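Local coordinates for protein superoxide dismutase (Anaplasma phagocytophilum, PDB 3JS4) that probably catalyses the dismutation of superoxide radicals to oxygen and hydrogen peroxide, using a bound iron ion that is alternately reduced and oxidised, at residues A[90-95]-A[169-174]; A[97-102]-A[179-184]. All blocks are in the same frame, centred on the assembly; numbering follows the deposited sequence.

Contact 1. Residues A[90-95]-A[169-174]; sequences AIFNNA and NADSPL. With NA (sodium ion), chain F.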
ATOM      1  N   ALA A  90     -15.896  11.291  -2.916  1.00  9.75           N
ATOM      2  CA  ALA A  90     -14.789  11.751  -3.761  1.00 10.04           C
ATOM      3  C   ALA A  90     -13.577  12.116  -2.899  1.00  9.35           C
ATOM      4  O   ALA A  90     -12.446  11.801  -3.237  1.00  9.70           O
ATOM      5  CB  ALA A  90     -15.235  12.934  -4.664  1.00 10.09           C
ATOM      6  N   ILE A  91     -13.811  12.778  -1.772  1.00  9.17           N
ATOM      7  CA  ILE A  91     -12.730  13.116  -0.862  1.00  8.65           C
ATOM      8  C   ILE A  91     -12.077  11.834  -0.329  1.00  8.42           C
ATOM      9  O   ILE A  91     -10.859  11.726  -0.301  1.00  8.67           O
ATOM     10  CB  ILE A  91     -13.208  14.038   0.279  1.00  8.13           C
ATOM     11  CG1 ILE A  91     -13.417  15.469  -0.263  1.00  8.96           C
ATOM     12  CG2 ILE A  91     -12.191  14.047   1.403  1.00  8.00           C
ATOM     13  CD1 ILE A  91     -14.175  16.424   0.707  1.00  8.24           C
ATOM     14  N   PHE A  92     -12.898  10.865   0.077  1.00  8.19           N
ATOM     15  CA  PHE A  92     -12.381   9.572   0.504  1.00  7.52           C
ATOM     16  C   PHE A  92     -11.522   8.895  -0.569  1.00  7.45           C
ATOM     17  O   PHE A  92     -10.382   8.499  -0.302  1.00  7.24           O
ATOM     18  CB  PHE A  92     -13.507   8.626   0.938  1.00  7.03           C
ATOM     19  CG  PHE A  92     -13.100   7.174   0.917  1.00  8.01           C
ATOM     20  CD1 PHE A  92     -12.233   6.678   1.887  1.00  5.41           C
ATOM     21  CD2 PHE A  92     -13.545   6.321  -0.107  1.00  8.03           C
ATOM     22  CE1 PHE A  92     -11.826   5.331   1.867  1.00  7.03           C
ATOM     23  CE2 PHE A  92     -13.144   4.963  -0.152  1.00  7.76           C
ATOM     24  CZ  PHE A  92     -12.275   4.466   0.838  1.00  5.90           C
ATOM     25  N   ASN A  93     -12.071   8.745  -1.772  1.00  6.91           N
ATOM     26  CA  ASN A  93     -11.328   8.101  -2.863  1.00  8.30           C
ATOM     27  C   ASN A  93      -9.937   8.731  -3.054  1.00  7.90           C
ATOM     28  O   ASN A  93      -8.940   8.011  -3.210  1.00  7.96           O
ATOM     29  CB  ASN A  93     -12.098   8.209  -4.185  1.00  7.65           C
ATOM     30  CG  ASN A  93     -13.357   7.350  -4.223  1.00  9.92           C
ATOM     31  OD1 ASN A  93     -13.494   6.368  -3.483  1.00  9.57           O
ATOM     32  ND2 ASN A  93     -14.268   7.700  -5.137  1.00  8.76           N
ATOM     33  N   ASN A  94      -9.873  10.069  -3.086  1.00  7.53           N
ATOM     34  CA  ASN A  94      -8.592  10.748  -3.331  1.00  7.73           C
ATOM     35  C   ASN A  94      -7.607  10.737  -2.159  1.00  7.70           C
ATOM     36  O   ASN A  94      -6.413  10.445  -2.371  1.00  7.20           O
ATOM     37  CB  ASN A  94      -8.788  12.171  -3.909  1.00  7.79           C
ATOM     38  CG  ASN A  94      -9.353  12.126  -5.324  1.00  8.89           C
ATOM     39  OD1 ASN A  94      -8.609  11.996  -6.298  1.00  9.61           O
ATOM     40  ND2 ASN A  94     -10.692  12.165  -5.434  1.00  8.24           N
ATOM     41  N   ALA A  95      -8.102  11.046  -0.951  1.00  6.56           N
ATOM     42  CA  ALA A  95      -7.275  10.983   0.267  1.00  6.88           C
ATOM     43  C   ALA A  95      -6.736   9.574   0.477  1.00  6.95           C
ATOM     44  O   ALA A  95      -5.552   9.393   0.760  1.00  6.68           O
ATOM     45  CB  ALA A  95      -8.072  11.413   1.499  1.00  6.84           C
ATOM     46  N   ASN A 169     -10.414  -1.094  -4.933  1.00  6.73           N
ATOM     47  CA  ASN A 169     -10.370   0.323  -5.288  1.00  6.70           C
ATOM     48  C   ASN A 169      -9.487   1.115  -4.327  1.00  6.84           C
ATOM     49  O   ASN A 169      -8.272   0.905  -4.343  1.00  7.04           O
ATOM     50  CB  ASN A 169     -11.789   0.870  -5.444  1.00  6.01           C
ATOM     51  CG  ASN A 169     -12.563   0.143  -6.538  1.00  8.27           C
ATOM     52  OD1 ASN A 169     -11.976  -0.357  -7.513  1.00  7.76           O
ATOM     53  ND2 ASN A 169     -13.870   0.085  -6.391  1.00  7.69           N
ATOM     54  N   ALA A 170     -10.075   1.945  -3.457  1.00  5.80           N
ATOM     55  CA  ALA A 170      -9.272   2.720  -2.498  1.00  6.06           C
ATOM     56  C   ALA A 170      -9.338   2.253  -1.029  1.00  6.13           C
ATOM     57  O   ALA A 170      -8.705   2.873  -0.158  1.00  6.19           O
ATOM     58  CB  ALA A 170      -9.613   4.235  -2.580  1.00  5.29           C
ATOM     59  N   ASP A 171     -10.084   1.181  -0.764  1.00  6.29           N
ATOM     60  CA  ASP A 171     -10.235   0.631   0.585  1.00  6.58           C
ATOM     61  C   ASP A 171      -8.872   0.174   1.129  1.00  6.84           C
ATOM     62  O   ASP A 171      -7.997  -0.237   0.372  1.00  5.84           O
ATOM     63  CB  ASP A 171     -11.224  -0.549   0.574  1.00  6.51           C
ATOM     64  CG  ASP A 171     -12.661  -0.118   0.283  1.00  7.85           C
ATOM     65  OD1 ASP A 171     -12.938   1.091   0.128  1.00  7.72           O
ATOM     66  OD2 ASP A 171     -13.527  -1.001   0.195  1.00 11.06           O
ATOM     67  N   SER A 172      -8.712   0.264   2.452  1.00  6.91           N
ATOM     68  CA  SER A 172      -7.471  -0.101   3.119  1.00  7.04           C
ATOM     69  C   SER A 172      -7.783  -0.538   4.557  1.00  7.16           C
ATOM     70  O   SER A 172      -8.930  -0.347   5.033  1.00  6.77           O
ATOM     71  CB  SER A 172      -6.505   1.082   3.170  1.00  6.43           C
ATOM     72  OG  SER A 172      -6.924   2.006   4.168  1.00  8.63           O
ATOM     73  N   PRO A 173      -6.768  -1.105   5.254  1.00  6.78           N
ATOM     74  CA  PRO A 173      -6.918  -1.472   6.660  1.00  7.43           C
ATOM     75  C   PRO A 173      -7.262  -0.301   7.579  1.00  7.82           C
ATOM     76  O   PRO A 173      -7.706  -0.552   8.689  1.00  8.11           O
ATOM     77  CB  PRO A 173      -5.549  -2.102   7.008  1.00  7.22           C
ATOM     78  CG  PRO A 173      -5.138  -2.764   5.720  1.00  6.32           C
ATOM     79  CD  PRO A 173      -5.581  -1.756   4.656  1.00  7.35           C
ATOM     80  N   LEU A 174      -7.091   0.957   7.137  1.00  8.18           N
ATOM     81  CA  LEU A 174      -7.551   2.107   7.942  1.00  8.37           C
ATOM     82  C   LEU A 174      -9.050   2.038   8.224  1.00  8.67           C
ATOM     83  O   LEU A 174      -9.548   2.635   9.198  1.00  8.47           O
ATOM     84  CB  LEU A 174      -7.227   3.448   7.261  1.00  8.65           C
ATOM     85  CG  LEU A 174      -5.764   3.888   7.102  1.00  9.04           C
ATOM     86  CD1 LEU A 174      -5.728   5.265   6.459  1.00  9.13           C
ATOM     87  CD2 LEU A 174      -4.974   3.890   8.427  1.00 11.02           C
TER
HETATM   88 NA    NA F 208      -6.974  -0.800  10.942  1.00 30.48          NA
HETATM   89  O   HOH W   1      -6.778  -1.039  13.211  1.00 13.46           O
HETATM   90  O   HOH W   2      -5.291   0.774  11.010  1.00 20.52           O

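Contact 2. Residues A[97-102]-A[179-184]; sequences QIWNHD and QLPLAT. With NA (sodium ion), chain F; FE (Fe (III) ion), chain E.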
ATOM      1  N   GLN A  97      -6.398   7.172  -1.768  1.00  6.82           N
ATOM      2  CA  GLN A  97      -5.390   6.845  -2.785  1.00  6.19           C
ATOM      3  C   GLN A  97      -4.047   7.508  -2.514  1.00  6.26           C
ATOM      4  O   GLN A  97      -2.993   6.905  -2.782  1.00  5.91           O
ATOM      5  CB  GLN A  97      -5.899   7.092  -4.218  1.00  5.74           C
ATOM      6  CG  GLN A  97      -6.974   6.052  -4.663  1.00  5.43           C
ATOM      7  CD  GLN A  97      -6.394   4.663  -4.855  1.00  6.32           C
ATOM      8  OE1 GLN A  97      -6.172   3.923  -3.895  1.00  7.17           O
ATOM      9  NE2 GLN A  97      -6.173   4.290  -6.099  1.00  4.32           N
ATOM     10  N   ILE A  98      -4.052   8.725  -1.954  1.00  6.96           N
ATOM     11  CA  ILE A  98      -2.756   9.356  -1.644  1.00  6.16           C
ATOM     12  C   ILE A  98      -2.054   8.570  -0.533  1.00  7.07           C
ATOM     13  O   ILE A  98      -0.863   8.225  -0.639  1.00  6.34           O
ATOM     14  CB  ILE A  98      -2.868  10.836  -1.208  1.00  6.44           C
ATOM     15  CG1 ILE A  98      -3.443  11.724  -2.321  1.00  5.64           C
ATOM     16  CG2 ILE A  98      -1.473  11.349  -0.804  1.00  5.24           C
ATOM     17  CD1 ILE A  98      -3.933  13.124  -1.774  1.00  6.93           C
ATOM     18  N   TRP A  99      -2.806   8.297   0.532  1.00  7.34           N
ATOM     19  CA  TRP A  99      -2.290   7.536   1.685  1.00  7.62           C
ATOM     20  C   TRP A  99      -1.787   6.159   1.223  1.00  6.95           C
ATOM     21  O   TRP A  99      -0.687   5.737   1.593  1.00  7.46           O
ATOM     22  CB  TRP A  99      -3.384   7.376   2.774  1.00  7.25           C
ATOM     23  CG  TRP A  99      -2.816   6.822   4.104  1.00  9.24           C
ATOM     24  CD1 TRP A  99      -2.479   7.555   5.228  1.00  8.61           C
ATOM     25  CD2 TRP A  99      -2.522   5.445   4.422  1.00  9.79           C
ATOM     26  NE1 TRP A  99      -1.987   6.719   6.207  1.00  8.38           N
ATOM     27  CE2 TRP A  99      -2.002   5.423   5.743  1.00 10.36           C
ATOM     28  CE3 TRP A  99      -2.653   4.227   3.719  1.00  9.82           C
ATOM     29  CZ2 TRP A  99      -1.606   4.227   6.380  1.00  9.51           C
ATOM     30  CZ3 TRP A  99      -2.253   3.034   4.353  1.00 10.40           C
ATOM     31  CH2 TRP A  99      -1.745   3.052   5.684  1.00 10.65           C
ATOM     32  N   ASN A 100      -2.584   5.456   0.417  1.00  6.01           N
ATOM     33  CA  ASN A 100      -2.187   4.135  -0.087  1.00  5.52           C
ATOM     34  C   ASN A 100      -0.899   4.148  -0.925  1.00  5.77           C
ATOM     35  O   ASN A 100      -0.058   3.258  -0.804  1.00  6.67           O
ATOM     36  CB  ASN A 100      -3.285   3.541  -0.966  1.00  5.34           C
ATOM     37  CG  ASN A 100      -4.573   3.259  -0.203  1.00  5.94           C
ATOM     38  OD1 ASN A 100      -4.568   3.130   1.015  1.00  6.35           O
ATOM     39  ND2 ASN A 100      -5.684   3.144  -0.940  1.00  4.52           N
ATOM     40  N   HIS A 101      -0.782   5.107  -1.830  1.00  5.52           N
ATOM     41  CA  HIS A 101       0.436   5.218  -2.646  1.00  6.04           C
ATOM     42  C   HIS A 101       1.661   5.572  -1.789  1.00  6.30           C
ATOM     43  O   HIS A 101       2.742   5.017  -2.004  1.00  5.98           O
ATOM     44  CB  HIS A 101       0.245   6.220  -3.802  1.00  5.30           C
ATOM     45  CG  HIS A 101      -0.584   5.668  -4.922  1.00  6.04           C
ATOM     46  ND1 HIS A 101      -1.967   5.698  -4.903  1.00  6.74           N
ATOM     47  CD2 HIS A 101      -0.234   5.007  -6.054  1.00  4.94           C
ATOM     48  CE1 HIS A 101      -2.428   5.127  -6.007  1.00  6.94           C
ATOM     49  NE2 HIS A 101      -1.401   4.674  -6.709  1.00  2.48           N
ATOM     50  N   ASP A 102       1.497   6.462  -0.809  1.00  6.43           N
ATOM     51  CA  ASP A 102       2.624   6.801   0.078  1.00  7.41           C
ATOM     52  C   ASP A 102       3.095   5.485   0.730  1.00  7.00           C
ATOM     53  O   ASP A 102       4.299   5.215   0.813  1.00  6.59           O
ATOM     54  CB  ASP A 102       2.241   7.804   1.197  1.00  6.93           C
ATOM     55  CG  ASP A 102       2.055   9.255   0.714  1.00  9.59           C
ATOM     56  OD1 ASP A 102       2.448   9.639  -0.409  1.00 10.21           O
ATOM     57  OD2 ASP A 102       1.500  10.049   1.509  1.00 10.83           O
ATOM     58  N   GLN A 179      -6.627  -4.103  12.758  1.00 12.49           N
ATOM     59  CA  GLN A 179      -5.859  -4.572  11.621  1.00 12.56           C
ATOM     60  C   GLN A 179      -4.776  -3.542  11.269  1.00 11.95           C
ATOM     61  O   GLN A 179      -5.075  -2.484  10.692  1.00 11.59           O
ATOM     62  CB  GLN A 179      -6.812  -4.785  10.445  1.00 13.06           C
ATOM     63  CG  GLN A 179      -6.278  -5.657   9.360  1.00 14.14           C
ATOM     64  CD  GLN A 179      -7.298  -5.900   8.262  1.00 14.94           C
ATOM     65  OE1 GLN A 179      -7.813  -7.017   8.119  1.00 16.15           O
ATOM     66  NE2 GLN A 179      -7.604  -4.860   7.484  1.00 13.34           N
ATOM     67  N   LEU A 180      -3.533  -3.820  11.659  1.00 11.21           N
ATOM     68  CA  LEU A 180      -2.460  -2.846  11.480  1.00 10.89           C
ATOM     69  C   LEU A 180      -1.743  -3.111  10.151  1.00 10.55           C
ATOM     70  O   LEU A 180      -1.173  -4.185   9.971  1.00 10.39           O
ATOM     71  CB  LEU A 180      -1.470  -2.905  12.654  1.00 11.16           C
ATOM     72  CG  LEU A 180      -0.176  -2.092  12.527  1.00 11.02           C
ATOM     73  CD1 LEU A 180      -0.385  -0.621  12.890  1.00 11.15           C
ATOM     74  CD2 LEU A 180       0.923  -2.700  13.392  1.00 10.55           C
ATOM     75  N   PRO A 181      -1.787  -2.142   9.212  1.00 10.46           N
ATOM     76  CA  PRO A 181      -1.114  -2.389   7.919  1.00  9.86           C
ATOM     77  C   PRO A 181       0.399  -2.323   8.069  1.00  9.34           C
ATOM     78  O   PRO A 181       0.909  -1.471   8.807  1.00  9.01           O
ATOM     79  CB  PRO A 181      -1.611  -1.244   7.020  1.00  9.22           C
ATOM     80  CG  PRO A 181      -2.052  -0.155   7.961  1.00 10.67           C
ATOM     81  CD  PRO A 181      -2.474  -0.831   9.255  1.00  9.56           C
ATOM     82  N   LEU A 182       1.100  -3.209   7.361  1.00  8.51           N
ATOM     83  CA  LEU A 182       2.559  -3.297   7.415  1.00  7.88           C
ATOM     84  C   LEU A 182       3.245  -3.048   6.080  1.00  8.08           C
ATOM     85  O   LEU A 182       4.346  -2.486   6.043  1.00  6.65           O
ATOM     86  CB  LEU A 182       2.999  -4.664   7.954  1.00  7.52           C
ATOM     87  CG  LEU A 182       2.418  -5.142   9.294  1.00  9.66           C
ATOM     88  CD1 LEU A 182       2.864  -6.587   9.606  1.00  9.64           C
ATOM     89  CD2 LEU A 182       2.789  -4.194  10.455  1.00  9.05           C
ATOM     90  N   ALA A 183       2.613  -3.513   4.997  1.00  8.12           N
ATOM     91  CA  ALA A 183       3.106  -3.294   3.624  1.00  8.05           C
ATOM     92  C   ALA A 183       1.965  -3.488   2.644  1.00  8.21           C
ATOM     93  O   ALA A 183       1.012  -4.223   2.935  1.00  8.66           O
ATOM     94  CB  ALA A 183       4.260  -4.263   3.289  1.00  8.77           C
ATOM     95  N   THR A 184       2.060  -2.844   1.474  1.00  7.55           N
ATOM     96  CA  THR A 184       1.045  -3.023   0.456  1.00  7.08           C
ATOM     97  C   THR A 184       1.685  -3.162  -0.929  1.00  7.03           C
ATOM     98  O   THR A 184       2.783  -2.665  -1.182  1.00  7.10           O
ATOM     99  CB  THR A 184      -0.031  -1.881   0.453  1.00  7.34           C
ATOM    100  OG1 THR A 184      -1.143  -2.240  -0.378  1.00  7.74           O
ATOM    101  CG2 THR A 184       0.540  -0.554  -0.059  1.00  6.38           C
TER
HETATM  102 NA    NA F 208      -6.974  -0.800  10.942  1.00 30.48          NA
HETATM  103 FE    FE E 207      -1.593   3.068  -8.209  1.00 15.35          FE
HETATM  104  O   HOH W   3      -3.668   2.671  -7.434  1.00  9.76           O
HETATM  105  O   HOH W   1      -6.778  -1.039  13.211  1.00 13.46           O
HETATM  106  O   HOH W   2      -5.291   0.774  11.010  1.00 20.52           O

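Contact 1. Residues A[90-95]-A[169-174]
The boundary between the two domains of an iron/manganese superoxide dismutase is bridged here by Phe92 and Asn93, on helix 89-106 of the alpha-hairpin domain, which meet Ala170 and Asp171 in the loop between strands 161-168 and 179-186 of the C-terminal domain. Phe92 makes most of the contact on the helix side. A chi1 of 160°, CG opposite the backbone N, swings the Phe92 ring across to the loop, where its far end does the touching. CZ lies 3.5 Å from OD1 of Asp171, the carboxylate oxygen sitting at the ring edge and near the ring plane. The two side chains cross at about a right angle, and the carboxylate is turned 48° from the ring. Phe92 CZ also approaches Ala170 O obliquely at 4.0 Å, and Ala170 CB lies 4.3 Å from the same CZ. That methyl rests against the helix backbone as well, 3.9 Å from Asn93 O. The same Ala170 O accepts a hydrogen bond from Asn100 ND2, further along the helix, and the Phe92 ring also forms an edge-to-face pair with His82. The loop is shaped from within by an ST turn, Leu174 N donating to Ser172 OG at 3.2 Å. Within that turn, Pro173 O binds the sodium ion at 2.4 Å, a site shared with the carbonyls of Thr176 and Gln179 and two waters. No hydrogen bond joins residues 90-95 to 169-174, so the interface rests on van der Waals packing and on the weak polarity of an aromatic rim. The partly positive ring hydrogens of Phe92 would be expected to favour the anionic oxygen of Asp171, an edge-on pairing of carboxylate and arene that adds electrostatic attraction to a join otherwise made by van der Waals contact.

Contact 2. Residues A[97-102]-A[179-184]
Gln97 O is gripped twice by His101, once by the ring ND1 at 2.6 Å and once by the backbone N at 3.0 Å, the two donors arriving from opposite faces of the carbonyl plane. The acceptor lies exactly in the imidazole plane, so the ND1 bond fixes the ring's rotation while NE2 binds iron at 2.2 Å; His45, Asp186 and His190 are the other protein ligands, and water 3 completes the site. Gln97 OE1 also receives Asn100 ND2 at 3.1 Å in the carbonyl plane, linking the two amides in the second shell. Between residues 97-102 and 179-184 there is packing alone, although Asp186, two residues past Thr184, joins His101 on the iron. Pro181 CG meets Trp99 CH2 at 3.9 Å, obliquely, the two side chains crossing at about a right angle. Nearer the iron, Thr184 lays its CG2 methyl 3.9 Å from Asn100 O, whereas its hydroxyl bonds to Val151 O on the neighbouring strand. Helix and strand thus meet through a proline ring carbon and a threonine methyl; the polar bond that orients the imidazole lies within the helix and, being short, would be expected to make NE2 a somewhat better electron donor to the iron.

From the N terminus, the chain passes through helix 39-60, which contributes an iron ligand, and reaches helix 89-106, whose successive turns supply the first half of contact 1 and then of contact 2. It continues through two helices and two strands before residues 169-174 close the first loop; residues 179-184 close the second shortly afterwards. The segments therefore alternate, and the two closures cross. Together they set one helix of the alpha-hairpin domain against both the loop and the edge strand of the C-terminal sheet. Their centres are 10 Å apart, and the sodium ion joins the two later segments, while iron marks the helix side of contact 2.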